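Local coordinates for giding protein-mglB (Thermus thermophilus, PDB 1J3W) that probably serves as a guanine-nucleotide exchange factor or adaptor in gliding motility, built on the Roadblock/LC7 fold, at residues E21-L24 with R25-A29; Y13-A16 with V17-L20. All coordinates share one frame; numbering follows the deposited sequence.

Contact 1 (E21-L24 with R25-A29); sequences EETL and RETGA
T27 reaches back one helical turn to the carbonyl of T23, and its side chain is spent on that oxygen almost atom by atom. T27 CB lies 3.3 Å from T23 O. Beyond it both branches border the same atom: T27 OG1 donates a hydrogen bond of 2.7 Å to T23 O, while T27 CG2 also lies against T23 O (3.2 Å) and beyond it meets T23 CG2 at 3.9 Å. The hydroxyl can do this because it sits between the backbone N and the carbonyl carbon (chi1 63°), leaving the methyl beside N. T23 O also accepts the backbone N-H of T27, and the two donors approach from opposite faces of the carbonyl plane. T27 OG1 has a second task, accepting from A29 N at 3.1 Å in an ST turn. This is how helix 10-27 of the Roadblock/LC7 fold comes to its end: G28 takes positive phi, where a CB would press on the preceding carbonyl, and its N-H still bonds to L24 O. A water donates to both L24 O and A29 O, bridging the last turn to the outgoing chain, and L24 CD2 lies 4.1 Å from A29 CB. On the exposed side R25, bent at chi3, folds its guanidinium back over the backbone, with E21 O 3.4 Å above the plane, over the rim of one face, and brings R25 NH2 3.5 Å from E22 CG.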
# COMPACT_ATOMS: atom_id res chain seq x y z
N GLU B 21 22.87 18.17 5.67
CA GLU B 21 23.22 19.01 6.80
C GLU B 21 22.71 20.44 6.62
O GLU B 21 22.14 21.03 7.54
CB GLU B 21 24.74 19.03 6.99
CG GLU B 21 25.29 17.70 7.49
CD GLU B 21 26.81 17.64 7.45
OE1 GLU B 21 27.37 16.70 8.05
OE2 GLU B 21 27.43 18.52 6.81
N GLU B 22 22.91 20.99 5.43
CA GLU B 22 22.47 22.35 5.14
C GLU B 22 20.95 22.43 5.21
O GLU B 22 20.39 23.41 5.72
CB GLU B 22 22.94 22.77 3.74
CG GLU B 22 24.46 22.85 3.61
CD GLU B 22 24.91 23.05 2.18
OE1 GLU B 22 26.13 23.17 1.95
OE2 GLU B 22 24.05 23.08 1.28
N THR B 23 20.27 21.40 4.71
CA THR B 23 18.81 21.39 4.72
C THR B 23 18.27 21.39 6.15
O THR B 23 17.27 22.05 6.44
CB THR B 23 18.29 20.19 3.92
OG1 THR B 23 18.79 20.28 2.58
CG2 THR B 23 16.76 20.20 3.86
N LEU B 24 18.92 20.66 7.05
CA LEU B 24 18.48 20.64 8.44
C LEU B 24 18.59 22.05 9.02
O LEU B 24 17.68 22.52 9.70
CB LEU B 24 19.32 19.67 9.27
CG LEU B 24 19.08 18.19 8.99
CD1 LEU B 24 20.14 17.37 9.69
CD2 LEU B 24 17.69 17.78 9.47
N ARG B 25 19.71 22.72 8.76
CA ARG B 25 19.91 24.07 9.27
C ARG B 25 18.90 25.08 8.71
O ARG B 25 18.38 25.93 9.45
CB ARG B 25 21.33 24.55 8.96
CG ARG B 25 22.41 23.86 9.79
CD ARG B 25 23.76 24.55 9.64
NE ARG B 25 24.41 24.26 8.37
CZ ARG B 25 24.99 23.09 8.08
NH1 ARG B 25 24.98 22.11 8.97
NH2 ARG B 25 25.57 22.91 6.90
N GLU B 26 18.61 24.99 7.42
CA GLU B 26 17.68 25.91 6.77
C GLU B 26 16.22 25.69 7.12
O GLU B 26 15.43 26.64 7.13
CB GLU B 26 17.83 25.82 5.25
CG GLU B 26 19.18 26.25 4.71
CD GLU B 26 19.31 27.75 4.54
OE1 GLU B 26 18.42 28.49 5.01
OE2 GLU B 26 20.30 28.18 3.92
N THR B 27 15.85 24.44 7.41
CA THR B 27 14.46 24.10 7.69
C THR B 27 14.06 24.00 9.14
O THR B 27 12.91 24.24 9.49
CB THR B 27 14.08 22.75 7.05
OG1 THR B 27 14.88 21.70 7.64
CG2 THR B 27 14.29 22.77 5.55
N GLY B 28 15.01 23.63 9.99
CA GLY B 28 14.70 23.44 11.39
C GLY B 28 14.20 22.01 11.62
O GLY B 28 13.73 21.68 12.71
N ALA B 29 14.30 21.17 10.59
CA ALA B 29 13.86 19.78 10.71
C ALA B 29 14.76 18.97 11.64
O ALA B 29 15.90 19.36 11.91
CB ALA B 29 13.82 19.11 9.33
O HOH W 1 17.61 21.43 12.31

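Contact 2 (Y13-A16 with V17-L20); sequences YERA and VEVL
R15 and E18, three residues apart, lie side by side and point the same way, joined by a two-pronged salt bridge. R15 presents its side-on pair of nitrogens: NH2 donates to E18 OE2 at 2.6 Å, and NE donates to E18 OE1 at 3.0 Å. Both bonds are nearly straight, and both oxygens lie close to the guanidinium plane, yet the carboxylate is turned 39° against it; NH2 meets OE2 on its syn side but tilted 31° out of the carboxylate plane, whereas NE meets OE1 from above that plane. Bends at chi2 and chi3 curl the arginine round to offer this edge, while the glutamate stays extended beyond CG. With an alanine at E18, both bonds would go, and the R15 guanidinium would probably be left without its charged mate, able to turn. Farther round, V17 CG2 sits over one face of the Y13 ring, 3.6 Å from its centroid, in a CH-pi contact displaced toward CZ and CE2. With Y13 CG anti to the backbone N (chi1 175°), the ring swings round so that its face comes to V17 CG2. Beneath both pairs run the backbone bonds that fix their spacing, among them V17 N to Y13 O and E18 N to E14 O. Farther out, Y13, V17 and L20 touch strand 41-46, and R15, A16 and V19 touch helix 115-135. Such i to i+3 and i to i+4 pairings mark an α-helix, amphipathic here, with A16, V17 and L20 buried and the salt bridge outside: the first helix of the Roadblock/LC7 fold.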
# COMPACT_ATOMS: atom_id res chain seq x y z
N TYR B 13 28.95 10.81 -1.82
CA TYR B 13 28.39 10.68 -0.48
C TYR B 13 28.55 12.00 0.26
O TYR B 13 27.59 12.52 0.83
CB TYR B 13 29.09 9.57 0.31
CG TYR B 13 28.63 9.46 1.75
CD1 TYR B 13 27.43 8.83 2.07
CD2 TYR B 13 29.37 10.04 2.78
CE1 TYR B 13 26.98 8.77 3.39
CE2 TYR B 13 28.92 9.99 4.10
CZ TYR B 13 27.73 9.36 4.40
OH TYR B 13 27.28 9.33 5.70
N GLU B 14 29.76 12.54 0.24
CA GLU B 14 30.04 13.80 0.93
C GLU B 14 29.17 14.94 0.42
O GLU B 14 28.70 15.76 1.21
CB GLU B 14 31.52 14.17 0.77
CG GLU B 14 32.46 13.24 1.50
CD GLU B 14 32.13 13.12 2.97
OE1 GLU B 14 31.98 14.16 3.64
OE2 GLU B 14 32.01 11.98 3.46
N ARG B 15 28.98 15.02 -0.89
CA ARG B 15 28.15 16.08 -1.44
C ARG B 15 26.72 15.91 -0.94
O ARG B 15 26.05 16.88 -0.60
CB ARG B 15 28.19 16.05 -2.97
CG ARG B 15 29.57 16.31 -3.57
CD ARG B 15 30.11 17.69 -3.20
NE ARG B 15 30.71 17.75 -1.87
CZ ARG B 15 31.85 17.14 -1.53
NH1 ARG B 15 32.52 16.42 -2.41
NH2 ARG B 15 32.32 17.26 -0.29
N ALA B 16 26.25 14.66 -0.89
CA ALA B 16 24.90 14.38 -0.43
C ALA B 16 24.74 14.75 1.03
O ALA B 16 23.75 15.38 1.43
CB ALA B 16 24.58 12.90 -0.63
N VAL B 17 25.71 14.34 1.85
CA VAL B 17 25.66 14.65 3.27
C VAL B 17 25.63 16.16 3.51
O VAL B 17 24.91 16.64 4.38
CB VAL B 17 26.86 14.03 4.00
CG1 VAL B 17 27.05 14.68 5.36
CG2 VAL B 17 26.63 12.53 4.17
N GLU B 18 26.42 16.90 2.74
CA GLU B 18 26.45 18.35 2.87
C GLU B 18 25.06 18.93 2.60
O GLU B 18 24.61 19.83 3.32
CB GLU B 18 27.49 18.94 1.92
CG GLU B 18 28.89 18.94 2.50
CD GLU B 18 29.97 18.96 1.45
OE1 GLU B 18 29.73 19.54 0.36
OE2 GLU B 18 31.07 18.42 1.71
N VAL B 19 24.38 18.41 1.59
CA VAL B 19 23.03 18.88 1.28
C VAL B 19 22.12 18.59 2.47
O VAL B 19 21.34 19.45 2.89
CB VAL B 19 22.45 18.19 0.03
CG1 VAL B 19 20.99 18.60 -0.15
CG2 VAL B 19 23.25 18.58 -1.21
N LEU B 20 22.21 17.39 3.02
CA LEU B 20 21.35 17.02 4.15
C LEU B 20 21.60 17.92 5.36
O LEU B 20 20.65 18.37 5.99
CB LEU B 20 21.55 15.55 4.54
CG LEU B 20 21.17 14.52 3.48
CD1 LEU B 20 21.45 13.13 4.02
CD2 LEU B 20 19.70 14.65 3.09

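How the contacts relate
Both contacts lie on helix 10-27, contact 1 running past its C-terminal end, and the chain takes them in order without nesting or crossing. Contact 2 comes first, joining turns in the body of the helix; contact 1 begins at the very next residue and carries on to where the chain leaves for strand 31-36. Neither closes a long loop, since each spans about a turn or two. They adjoin at L20-E21, and T23 OG1 bonding to V19 O is one side-chain link across the join. Their centres lie about 12 Å apart, yet side chains of both touch strand 41-46 and helix 115-135, with A125 and K45 common to the two. Contact 1 adds strand 103-109, through T23 and A29.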